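Local coordinates for aminopeptidase (Aneurinibacillus sp. AM-1, PDB 5IB9), which probably removes amino-terminal residues from peptides as a zinc-dependent aminopeptidase of the M28 family that also carries a protease-associated domain, at residues Glu56-Gly64 and Ala271-Tyr282; Val232-Asp240 and Tyr370-Ile380. One frame throughout, in Å; residues are numbered along the deposited sequence.

Contact 1 (Glu56-Gly64 and Ala271-Tyr282); sequences EVQPFQFEG and AEENGLIGSKKY. With ZN (zinc ion), chain B; BES (2-(3-amino-2-hydroxy-4-phenyl-butyrylamino)-4-methyl-pentanoic acid), chain H.
Phe60, on strand 55-66, sets its ring against the first turn of helix 277-283, a compact example of how an aromatic side chain seats a helix start against a strand. Its CG stands between the backbone N and the carbonyl carbon (chi1 56°), which points the ring at the helix and lets CZ come within 3.3 Å of Gly278 CA. Gly278 has no side chain, and that leaves room for the ring to come so near. Three more groups of 271-282 touch Phe60: Ala271 CB lies at the ring edge, in its plane, 3.7 Å from Phe60 CE1; Ile277 CG2 also meets CE1; and the bent chain of Lys281 brings its CG to 3.7 Å from Phe60 CG. Phe62 repeats the same first torsion two residues on. Ile277 touches both aromatics, CG2 on Phe60 and the end of its other branch on Phe62, whose side chain it crosses at about a right angle, with Ile277 CD1 3.8 Å from Phe62 CB. Ala271 CB lies over one face of the Phe62 ring, and Asn274 OD1 approaches Phe62 CE1 at 3.5 Å. At the other end the extended Gln58 donates from NE2 to Lys281 O (3.3 Å), reaching that oxygen from above its carbonyl plane. Its OE1 faces the edge of the Tyr282 ring, amide and ring planes 82° apart, and accepts from Asn205, while NE2 also bonds Ala284 O of the second subunit. The loop ahead of the helix carries Glu273, whose OE2 binds zinc at 2.1 Å in the inhibitor-occupied active site. Strand 187-210 pairs with strand 55-66 and packs against Phe60 and Phe62; on the helix, Tyr282 rests on strand 263-269 and Leu276 on helix 348-352.

Contact 2 (Val232-Asp240 and Tyr370-Ile380); sequences VEKAPGAND and YHTPNDTLDKI. With ZN (zinc ion), chain B; ZN (zinc ion), chain C; BES (2-(3-amino-2-hydroxy-4-phenyl-butyrylamino)-4-methyl-pentanoic acid), chain H.
Asp375 and Asp240 both turn CG away from their own backbone N (chi1 -177° and -170°), so that one carboxylate meets the backbone at the start of helix 238-256 and the other the two zinc ions of the M28 peptidase site. Asp375 OD1 accepts from Asn239 N at 2.7 Å on its syn side, somewhat out of the carboxylate plane, and OD2 uses its syn lone pair for Asp240 N at 3.1 Å. The backbone O of Asp375 takes Ala238 N in a nearly straight bond (175°). This second-shell carboxylate thus fixes the backbone of a first-shell ligand, and an alanine in its place would probably leave Asn239 N and Asp240 N without these acceptors and the bridging Asp240 less firmly placed. Asp240 spans the metals, OD1 on one zinc and OD2 on the other, which His371 NE2 also binds; the Asp240 carboxylate lies nearly coplanar with the imidazole. Pro236 and Thr376 lie side by side farther out, while Ala238 CB packs near Ile380 CG1. The His371 ring is held between Tyr370 CE1, offset toward the rim of one face, and Val232 on the opposite face, where Val232 CG1 sits 3.7 Å from the ring centroid in a CH-pi contact.

Overall arrangement
The two contacts show how a dinuclear metal site is assembled from distant parts of a chain. Their centres lie about 21 Å apart and their segments alternate in sequence: 56-64, 232-240, 271-282, then 370-380. They meet at the zinc of chain B, where Glu273 from contact 1 joins Asp240 and His371 from contact 2, and both reach the inhibitor BES; His228 and Asp301 complete the protein ligands of the other zinc with Asp240. Contact 1 ties the metal-binding loop to strand 55-66, beside the second subunit, whereas contact 2 joins the start of helix 238-256 to the loop before helix 382-400. Segment 271-282 thus packs on a strand that touches the second subunit and also supplies a zinc ligand.

Contact 1 (Glu56-Gly64 and Ala271-Tyr282)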
loop_
_atom_site.group_PDB
_atom_site.type_symbol
_atom_site.label_atom_id
_atom_site.label_comp_id
_atom_site.label_asym_id
_atom_site.label_seq_id
_atom_site.Cartn_x
_atom_site.Cartn_y
_atom_site.Cartn_z
ATOM N N GLU A 56 17.154 -10.371 2.164
ATOM C CA GLU A 56 16.422 -9.282 2.792
ATOM C C GLU A 56 15.043 -9.790 3.217
ATOM O O GLU A 56 14.459 -10.678 2.580
ATOM C CB GLU A 56 16.148 -8.215 1.731
ATOM C CG GLU A 56 17.586 -7.609 1.361
ATOM C CD GLU A 56 18.282 -6.704 2.482
ATOM O OE1 GLU A 56 19.485 -6.381 2.303
ATOM O OE2 GLU A 56 17.714 -6.368 3.581
ATOM N N VAL A 57 14.513 -9.191 4.284
ATOM C CA VAL A 57 13.170 -9.597 4.817
ATOM C C VAL A 57 12.359 -8.323 4.745
ATOM O O VAL A 57 12.627 -7.344 5.445
ATOM C CB VAL A 57 13.283 -10.172 6.166
ATOM C CG1 VAL A 57 11.873 -10.495 6.703
ATOM C CG2 VAL A 57 14.017 -11.536 6.133
ATOM N N GLN A 58 11.345 -8.299 3.905
ATOM C CA GLN A 58 10.478 -7.099 3.766
ATOM C C GLN A 58 9.231 -7.245 4.649
ATOM O O GLN A 58 8.443 -8.123 4.397
ATOM C CB GLN A 58 10.111 -6.900 2.296
ATOM C CG GLN A 58 9.179 -5.625 2.090
ATOM C CD GLN A 58 8.530 -5.610 0.770
ATOM O OE1 GLN A 58 8.429 -6.622 0.025
ATOM N NE2 GLN A 58 8.080 -4.461 0.358
ATOM N N PRO A 59 9.040 -6.367 5.661
ATOM C CA PRO A 59 7.848 -6.481 6.547
ATOM C C PRO A 59 6.735 -5.772 5.899
ATOM O O PRO A 59 6.961 -4.792 5.121
ATOM C CB PRO A 59 8.290 -5.760 7.846
ATOM C CG PRO A 59 9.228 -4.616 7.308
ATOM C CD PRO A 59 9.929 -5.221 6.047
ATOM N N PHE A 60 5.484 -6.112 6.272
ATOM C CA PHE A 60 4.365 -5.286 5.840
ATOM C C PHE A 60 3.211 -5.526 6.810
ATOM O O PHE A 60 3.083 -6.574 7.352
ATOM C CB PHE A 60 3.898 -5.519 4.364
ATOM C CG PHE A 60 3.534 -6.919 4.065
ATOM C CD1 PHE A 60 2.225 -7.460 4.276
ATOM C CD2 PHE A 60 4.522 -7.815 3.681
ATOM C CE1 PHE A 60 1.997 -8.835 4.025
ATOM C CE2 PHE A 60 4.248 -9.145 3.437
ATOM C CZ PHE A 60 3.003 -9.694 3.563
ATOM N N GLN A 61 2.407 -4.500 7.069
ATOM C CA GLN A 61 1.236 -4.716 7.915
ATOM C C GLN A 61 0.012 -4.943 7.051
ATOM O O GLN A 61 -0.080 -4.454 5.909
ATOM C CB GLN A 61 0.994 -3.513 8.838
ATOM C CG GLN A 61 2.077 -3.400 9.914
ATOM C CD GLN A 61 1.934 -2.136 10.828
ATOM O OE1 GLN A 61 1.012 -1.331 10.650
ATOM N NE2 GLN A 61 2.879 -1.952 11.768
ATOM N N PHE A 62 -0.989 -5.617 7.627
ATOM C CA PHE A 62 -2.267 -5.807 6.955
ATOM C C PHE A 62 -3.250 -6.053 8.061
ATOM O O PHE A 62 -2.893 -6.336 9.222
ATOM C CB PHE A 62 -2.173 -6.977 5.932
ATOM C CG PHE A 62 -2.082 -8.314 6.571
ATOM C CD1 PHE A 62 -3.205 -9.111 6.752
ATOM C CD2 PHE A 62 -0.838 -8.790 7.090
ATOM C CE1 PHE A 62 -3.095 -10.363 7.374
ATOM C CE2 PHE A 62 -0.709 -9.993 7.714
ATOM C CZ PHE A 62 -1.831 -10.818 7.879
ATOM N N GLU A 63 -4.522 -5.981 7.678
ATOM C CA GLU A 63 -5.580 -6.150 8.669
ATOM C C GLU A 63 -5.993 -7.609 8.698
ATOM O O GLU A 63 -6.444 -8.127 7.680
ATOM C CB GLU A 63 -6.759 -5.208 8.308
ATOM C CG GLU A 63 -6.469 -3.703 8.453
ATOM C CD GLU A 63 -5.938 -3.314 9.844
ATOM O OE1 GLU A 63 -4.799 -2.744 9.944
ATOM O OE2 GLU A 63 -6.665 -3.574 10.842
ATOM N N GLY A 64 -5.814 -8.273 9.823
ATOM C CA GLY A 64 -6.181 -9.659 10.001
ATOM C C GLY A 64 -7.592 -9.701 10.586
ATOM O O GLY A 64 -8.150 -8.668 10.987
ATOM N N ALA A 271 1.367 -13.756 3.367
ATOM C CA ALA A 271 -0.053 -13.291 3.273
ATOM C C ALA A 271 -0.603 -13.485 1.936
ATOM O O ALA A 271 -1.417 -12.727 1.463
ATOM C CB ALA A 271 -0.214 -11.826 3.838
ATOM N N GLU A 272 -0.221 -14.521 1.193
ATOM C CA GLU A 272 -0.814 -14.868 -0.095
ATOM C C GLU A 272 -2.312 -15.208 0.073
ATOM O O GLU A 272 -3.128 -14.772 -0.758
ATOM C CB GLU A 272 -0.026 -15.982 -0.824
ATOM C CG GLU A 272 -0.500 -16.220 -2.266
ATOM C CD GLU A 272 -1.611 -17.292 -2.354
ATOM O OE1 GLU A 272 -1.974 -17.936 -1.336
ATOM O OE2 GLU A 272 -2.069 -17.384 -3.513
ATOM N N GLU A 273 -2.577 -15.936 1.145
ATOM C CA GLU A 273 -3.959 -16.495 1.263
ATOM C C GLU A 273 -4.928 -15.395 1.664
ATOM O O GLU A 273 -6.161 -15.606 1.500
ATOM C CB GLU A 273 -3.912 -17.571 2.304
ATOM C CG GLU A 273 -3.056 -18.862 2.008
ATOM C CD GLU A 273 -3.605 -19.743 0.869
ATOM O OE1 GLU A 273 -4.600 -19.308 0.205
ATOM O OE2 GLU A 273 -2.949 -20.863 0.646
ATOM N N ASN A 274 -4.417 -14.274 2.103
ATOM C CA ASN A 274 -5.184 -13.100 2.461
ATOM C C ASN A 274 -5.501 -12.170 1.320
ATOM O O ASN A 274 -5.996 -11.055 1.549
ATOM C CB ASN A 274 -4.398 -12.246 3.550
ATOM C CG ASN A 274 -3.996 -13.078 4.767
ATOM O OD1 ASN A 274 -4.693 -13.084 5.805
ATOM N ND2 ASN A 274 -2.980 -13.903 4.591
ATOM N N GLY A 275 -5.145 -12.524 0.072
ATOM C CA GLY A 275 -5.341 -11.683 -1.050
ATOM C C GLY A 275 -4.042 -11.169 -1.680
ATOM O O GLY A 275 -3.977 -10.072 -2.202
ATOM N N LEU A 276 -3.038 -12.038 -1.747
ATOM C CA LEU A 276 -1.768 -11.715 -2.440
ATOM C C LEU A 276 -1.065 -10.569 -1.774
ATOM O O LEU A 276 -0.467 -9.770 -2.504
ATOM C CB LEU A 276 -1.963 -11.516 -3.983
ATOM C CG LEU A 276 -2.914 -12.528 -4.632
ATOM C CD1 LEU A 276 -2.945 -12.147 -6.120
ATOM C CD2 LEU A 276 -2.533 -13.968 -4.439
ATOM N N ILE A 277 -1.241 -10.314 -0.471
ATOM C CA ILE A 277 -0.739 -9.075 0.149
ATOM C C ILE A 277 0.757 -8.967 -0.014
ATOM O O ILE A 277 1.286 -7.885 -0.384
ATOM C CB ILE A 277 -1.221 -8.930 1.588
ATOM C CG1 ILE A 277 -2.772 -9.001 1.477
ATOM C CG2 ILE A 277 -0.826 -7.475 2.032
ATOM C CD1 ILE A 277 -3.402 -8.854 2.855
ATOM N N GLY A 278 1.450 -10.021 0.286
ATOM C CA GLY A 278 2.948 -9.875 0.247
ATOM C C GLY A 278 3.444 -9.679 -1.125
ATOM O O GLY A 278 4.331 -8.783 -1.296
ATOM N N SER A 279 2.962 -10.360 -2.176
ATOM C CA SER A 279 3.463 -10.007 -3.496
ATOM C C SER A 279 3.052 -8.664 -4.010
ATOM O O SER A 279 3.792 -8.018 -4.737
ATOM C CB SER A 279 3.121 -11.077 -4.510
ATOM O OG SER A 279 1.701 -11.321 -4.560
ATOM N N LYS A 280 1.867 -8.183 -3.617
ATOM C CA LYS A 280 1.495 -6.781 -3.961
ATOM C C LYS A 280 2.492 -5.839 -3.281
ATOM O O LYS A 280 2.903 -4.841 -3.936
ATOM C CB LYS A 280 0.094 -6.487 -3.374
ATOM C CG LYS A 280 -0.996 -7.061 -4.305
ATOM C CD LYS A 280 -2.393 -6.873 -3.606
ATOM C CE LYS A 280 -3.478 -7.537 -4.500
ATOM N NZ LYS A 280 -4.842 -7.473 -3.804
ATOM N N LYS A 281 2.869 -6.085 -2.022
ATOM C CA LYS A 281 3.836 -5.206 -1.343
ATOM C C LYS A 281 5.166 -5.366 -1.984
ATOM O O LYS A 281 5.881 -4.364 -2.061
ATOM C CB LYS A 281 3.904 -5.487 0.169
ATOM C CG LYS A 281 2.590 -5.220 0.899
ATOM C CD LYS A 281 2.355 -3.723 1.165
ATOM C CE LYS A 281 1.009 -3.659 1.979
ATOM N NZ LYS A 281 0.559 -2.238 2.073
ATOM N N TYR A 282 5.578 -6.528 -2.449
ATOM C CA TYR A 282 6.905 -6.606 -3.078
ATOM C C TYR A 282 6.908 -5.906 -4.471
ATOM O O TYR A 282 7.799 -5.142 -4.787
ATOM C CB TYR A 282 7.358 -8.059 -3.212
ATOM C CG TYR A 282 8.738 -8.100 -3.863
ATOM C CD1 TYR A 282 9.897 -7.801 -3.092
ATOM C CD2 TYR A 282 8.879 -8.378 -5.210
ATOM C CE1 TYR A 282 11.101 -7.698 -3.702
ATOM C CE2 TYR A 282 10.065 -8.269 -5.852
ATOM C CZ TYR A 282 11.155 -7.961 -5.044
ATOM O OH TYR A 282 12.440 -7.841 -5.663
HETATM ZN ZN ZN B . -4.111 -21.541 -0.977
HETATM N N2 BES H . -2.774 -22.083 -4.573
HETATM C C1 BES H . -4.000 -21.304 -4.406
HETATM C C6 BES H . -4.515 -20.923 -5.792
HETATM C C7 BES H . -5.088 -22.021 -6.681
HETATM C C8 BES H . -5.878 -23.085 -6.180
HETATM C C12 BES H . -4.839 -21.935 -8.069
HETATM C C9 BES H . -6.404 -24.042 -7.074
HETATM C C11 BES H . -5.364 -22.904 -8.968
HETATM C C10 BES H . -6.140 -23.956 -8.456
HETATM C C2 BES H . -3.719 -20.062 -3.552
HETATM O O2 BES H . -2.961 -20.626 -2.483
HETATM C C3 BES H . -5.050 -19.603 -3.064
HETATM O O3 BES H . -5.662 -20.338 -2.297
HETATM N N1 BES H . -5.515 -18.503 -3.548
HETATM C C4 BES H . -6.856 -18.060 -3.157
HETATM C C13 BES H . -7.028 -16.755 -3.915
HETATM C C14 BES H . -6.042 -15.653 -3.511
HETATM C C15 BES H . -6.500 -14.434 -4.300
HETATM C C16 BES H . -5.953 -15.386 -2.007
HETATM C C5 BES H . -7.970 -18.958 -3.682
HETATM O O1 BES H . -9.116 -18.878 -3.151
HETATM O O4 BES H . -7.794 -19.754 -4.622
HETATM O O HOH W 1 -1.674 -3.549 3.883
#

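Contact 2 (Val232-Asp240 and Tyr370-Ile380)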
loop_
_atom_site.group_PDB
_atom_site.type_symbol
_atom_site.label_atom_id
_atom_site.label_comp_id
_atom_site.label_asym_id
_atom_site.label_seq_id
_atom_site.Cartn_x
_atom_site.Cartn_y
_atom_site.Cartn_z
ATOM N N VAL A 232 -3.525 -21.567 4.783
ATOM C CA VAL A 232 -4.821 -21.185 5.456
ATOM C C VAL A 232 -4.962 -21.821 6.847
ATOM O O VAL A 232 -4.271 -22.795 7.181
ATOM C CB VAL A 232 -6.016 -21.608 4.571
ATOM C CG1 VAL A 232 -5.942 -20.837 3.212
ATOM C CG2 VAL A 232 -6.154 -23.126 4.383
ATOM N N GLU A 233 -5.855 -21.222 7.643
ATOM C CA GLU A 233 -6.156 -21.751 8.996
ATOM C C GLU A 233 -6.410 -23.287 8.974
ATOM O O GLU A 233 -7.127 -23.787 8.122
ATOM C CB GLU A 233 -7.443 -21.110 9.520
ATOM C CG GLU A 233 -7.332 -19.665 10.060
ATOM C CD GLU A 233 -6.778 -19.564 11.507
ATOM O OE1 GLU A 233 -6.487 -18.402 11.966
ATOM O OE2 GLU A 233 -6.625 -20.634 12.183
ATOM N N LYS A 234 -5.801 -23.995 9.902
ATOM C CA LYS A 234 -5.950 -25.481 10.116
ATOM C C LYS A 234 -5.340 -26.351 9.029
ATOM O O LYS A 234 -5.346 -27.573 9.143
ATOM C CB LYS A 234 -7.465 -25.860 10.318
ATOM C CG LYS A 234 -8.042 -25.259 11.552
ATOM C CD LYS A 234 -9.510 -25.670 11.800
ATOM C CE LYS A 234 -10.094 -24.633 12.750
ATOM N NZ LYS A 234 -11.609 -24.515 12.748
ATOM N N ALA A 235 -4.768 -25.762 7.944
ATOM C CA ALA A 235 -4.137 -26.562 6.949
ATOM C C ALA A 235 -2.628 -26.554 7.140
ATOM O O ALA A 235 -2.049 -25.448 7.089
ATOM C CB ALA A 235 -4.435 -26.005 5.448
ATOM N N PRO A 236 -1.982 -27.693 7.348
ATOM C CA PRO A 236 -0.565 -27.773 7.464
ATOM C C PRO A 236 0.213 -27.225 6.231
ATOM O O PRO A 236 1.426 -26.881 6.352
ATOM C CB PRO A 236 -0.264 -29.289 7.740
ATOM C CG PRO A 236 -1.594 -29.764 8.516
ATOM C CD PRO A 236 -2.606 -29.055 7.635
ATOM N N GLY A 237 -0.472 -27.165 5.086
ATOM C CA GLY A 237 0.122 -26.442 3.942
ATOM C C GLY A 237 1.272 -27.141 3.339
ATOM O O GLY A 237 2.198 -26.455 2.862
ATOM N N ALA A 238 1.326 -28.476 3.319
ATOM C CA ALA A 238 2.484 -29.116 2.773
ATOM C C ALA A 238 2.534 -28.857 1.290
ATOM O O ALA A 238 3.628 -28.586 0.743
ATOM C CB ALA A 238 2.511 -30.661 3.011
ATOM N N ASN A 239 1.381 -28.994 0.625
ATOM C CA ASN A 239 1.433 -28.702 -0.819
ATOM C C ASN A 239 1.152 -27.242 -1.109
ATOM O O ASN A 239 1.779 -26.707 -2.084
ATOM C CB ASN A 239 0.479 -29.636 -1.623
ATOM C CG ASN A 239 0.896 -29.635 -3.079
ATOM O OD1 ASN A 239 2.092 -29.739 -3.381
ATOM N ND2 ASN A 239 -0.087 -29.499 -3.951
ATOM N N ASP A 240 0.210 -26.638 -0.374
ATOM C CA ASP A 240 -0.201 -25.249 -0.572
ATOM C C ASP A 240 0.388 -24.460 0.593
ATOM O O ASP A 240 -0.317 -24.281 1.584
ATOM C CB ASP A 240 -1.790 -25.079 -0.607
ATOM C CG ASP A 240 -2.258 -23.745 -1.042
ATOM O OD1 ASP A 240 -1.219 -22.953 -1.498
ATOM O OD2 ASP A 240 -3.431 -23.160 -0.964
ATOM N N TYR A 370 -6.560 -29.669 -0.772
ATOM C CA TYR A 370 -6.350 -28.275 -0.856
ATOM C C TYR A 370 -7.143 -27.473 0.222
ATOM O O TYR A 370 -8.334 -27.638 0.298
ATOM C CB TYR A 370 -6.865 -27.976 -2.281
ATOM C CG TYR A 370 -7.014 -26.532 -2.590
ATOM C CD1 TYR A 370 -5.948 -25.698 -2.491
ATOM C CD2 TYR A 370 -8.230 -26.020 -3.031
ATOM C CE1 TYR A 370 -6.065 -24.339 -2.784
ATOM C CE2 TYR A 370 -8.364 -24.669 -3.331
ATOM C CZ TYR A 370 -7.267 -23.836 -3.177
ATOM O OH TYR A 370 -7.391 -22.484 -3.477
ATOM N N HIS A 371 -6.495 -26.670 1.074
ATOM C CA HIS A 371 -7.118 -25.832 2.070
ATOM C C HIS A 371 -7.767 -26.635 3.200
ATOM O O HIS A 371 -8.544 -26.073 3.933
ATOM C CB HIS A 371 -8.038 -24.788 1.471
ATOM C CG HIS A 371 -7.296 -23.663 0.771
ATOM N ND1 HIS A 371 -7.939 -22.563 0.266
ATOM C CD2 HIS A 371 -5.980 -23.536 0.446
ATOM C CE1 HIS A 371 -7.025 -21.754 -0.309
ATOM N NE2 HIS A 371 -5.848 -22.349 -0.239
ATOM N N THR A 372 -7.313 -27.839 3.368
ATOM C CA THR A 372 -7.837 -28.771 4.455
ATOM C C THR A 372 -6.774 -29.210 5.400
ATOM O O THR A 372 -5.569 -29.229 5.077
ATOM C CB THR A 372 -8.502 -30.087 3.852
ATOM O OG1 THR A 372 -7.508 -31.033 3.533
ATOM C CG2 THR A 372 -9.436 -29.795 2.682
ATOM N N PRO A 373 -7.180 -29.757 6.573
ATOM C CA PRO A 373 -6.216 -30.411 7.429
ATOM C C PRO A 373 -5.442 -31.604 6.844
ATOM O O PRO A 373 -4.462 -32.054 7.413
ATOM C CB PRO A 373 -7.075 -30.836 8.670
ATOM C CG PRO A 373 -8.294 -30.035 8.567
ATOM C CD PRO A 373 -8.562 -29.682 7.139
ATOM N N ASN A 374 -5.897 -32.105 5.682
ATOM C CA ASN A 374 -5.295 -33.234 5.031
ATOM C C ASN A 374 -4.244 -32.791 4.012
ATOM O O ASN A 374 -3.622 -33.620 3.372
ATOM C CB ASN A 374 -6.397 -34.033 4.319
ATOM C CG ASN A 374 -7.329 -34.730 5.342
ATOM O OD1 ASN A 374 -8.522 -34.580 5.294
ATOM N ND2 ASN A 374 -6.726 -35.414 6.304
ATOM N N ASP A 375 -3.935 -31.465 3.952
ATOM C CA ASP A 375 -2.790 -31.027 3.143
ATOM C C ASP A 375 -1.463 -31.250 3.862
ATOM O O ASP A 375 -0.899 -30.276 4.436
ATOM C CB ASP A 375 -2.988 -29.556 2.794
ATOM C CG ASP A 375 -1.848 -29.025 1.864
ATOM O OD1 ASP A 375 -1.089 -29.849 1.379
ATOM O OD2 ASP A 375 -1.793 -27.755 1.687
ATOM N N THR A 376 -0.991 -32.490 3.878
ATOM C CA THR A 376 0.071 -32.929 4.785
ATOM C C THR A 376 1.166 -33.559 4.040
ATOM O O THR A 376 1.004 -33.859 2.815
ATOM C CB THR A 376 -0.514 -33.891 5.871
ATOM O OG1 THR A 376 -1.251 -34.894 5.150
ATOM C CG2 THR A 376 -1.563 -33.156 6.719
ATOM N N LEU A 377 2.280 -33.759 4.715
ATOM C CA LEU A 377 3.472 -34.342 4.109
ATOM C C LEU A 377 3.265 -35.689 3.409
ATOM O O LEU A 377 3.921 -35.980 2.383
ATOM C CB LEU A 377 4.579 -34.474 5.158
ATOM C CG LEU A 377 5.922 -34.990 4.755
ATOM C CD1 LEU A 377 6.636 -33.927 3.828
ATOM C CD2 LEU A 377 6.804 -35.234 5.933
ATOM N N ASP A 378 2.362 -36.507 3.969
ATOM C CA ASP A 378 2.152 -37.856 3.357
ATOM C C ASP A 378 1.464 -37.838 1.982
ATOM O O ASP A 378 1.375 -38.870 1.302
ATOM C CB ASP A 378 1.480 -38.798 4.363
ATOM C CG ASP A 378 0.045 -38.460 4.643
ATOM O OD1 ASP A 378 -0.491 -37.465 4.131
ATOM O OD2 ASP A 378 -0.637 -39.236 5.406
ATOM N N LYS A 379 0.997 -36.665 1.517
ATOM C CA LYS A 379 0.554 -36.568 0.147
ATOM C C LYS A 379 1.599 -36.103 -0.836
ATOM O O LYS A 379 1.320 -36.107 -2.054
ATOM C CB LYS A 379 -0.578 -35.632 0.053
ATOM C CG LYS A 379 -1.563 -35.584 1.204
ATOM C CD LYS A 379 -2.302 -36.995 1.219
ATOM C CE LYS A 379 -3.509 -36.804 2.128
ATOM N NZ LYS A 379 -3.117 -36.658 3.567
ATOM N N ILE A 380 2.806 -35.806 -0.363
ATOM C CA ILE A 380 3.826 -35.282 -1.240
ATOM C C ILE A 380 4.598 -36.362 -2.040
ATOM O O ILE A 380 5.014 -37.438 -1.513
ATOM C CB ILE A 380 4.815 -34.401 -0.424
ATOM C CG1 ILE A 380 4.003 -33.257 0.240
ATOM C CG2 ILE A 380 6.018 -33.994 -1.348
ATOM C CD1 ILE A 380 3.508 -32.160 -0.798
HETATM ZN ZN ZN B . -4.111 -21.541 -0.977
HETATM ZN ZN ZN C . -1.072 -21.402 -2.774
HETATM N N2 BES H . -2.774 -22.083 -4.573
HETATM C C1 BES H . -4.000 -21.304 -4.406
HETATM C C6 BES H . -4.515 -20.923 -5.792
HETATM C C7 BES H . -5.088 -22.021 -6.681
HETATM C C8 BES H . -5.878 -23.085 -6.180
HETATM C C12 BES H . -4.839 -21.935 -8.069
HETATM C C9 BES H . -6.404 -24.042 -7.074
HETATM C C11 BES H . -5.364 -22.904 -8.968
HETATM C C10 BES H . -6.140 -23.956 -8.456
HETATM C C2 BES H . -3.719 -20.062 -3.552
HETATM O O2 BES H . -2.961 -20.626 -2.483
HETATM C C3 BES H . -5.050 -19.603 -3.064
HETATM O O3 BES H . -5.662 -20.338 -2.297
HETATM N N1 BES H . -5.515 -18.503 -3.548
HETATM C C4 BES H . -6.856 -18.060 -3.157
HETATM C C13 BES H . -7.028 -16.755 -3.915
HETATM C C14 BES H . -6.042 -15.653 -3.511
HETATM C C15 BES H . -6.500 -14.434 -4.300
HETATM C C16 BES H . -5.953 -15.386 -2.007
HETATM C C5 BES H . -7.970 -18.958 -3.682
HETATM O O1 BES H . -9.116 -18.878 -3.151
HETATM O O4 BES H . -7.794 -19.754 -4.622
HETATM O O HOH W 2 -8.197 -26.118 6.713
#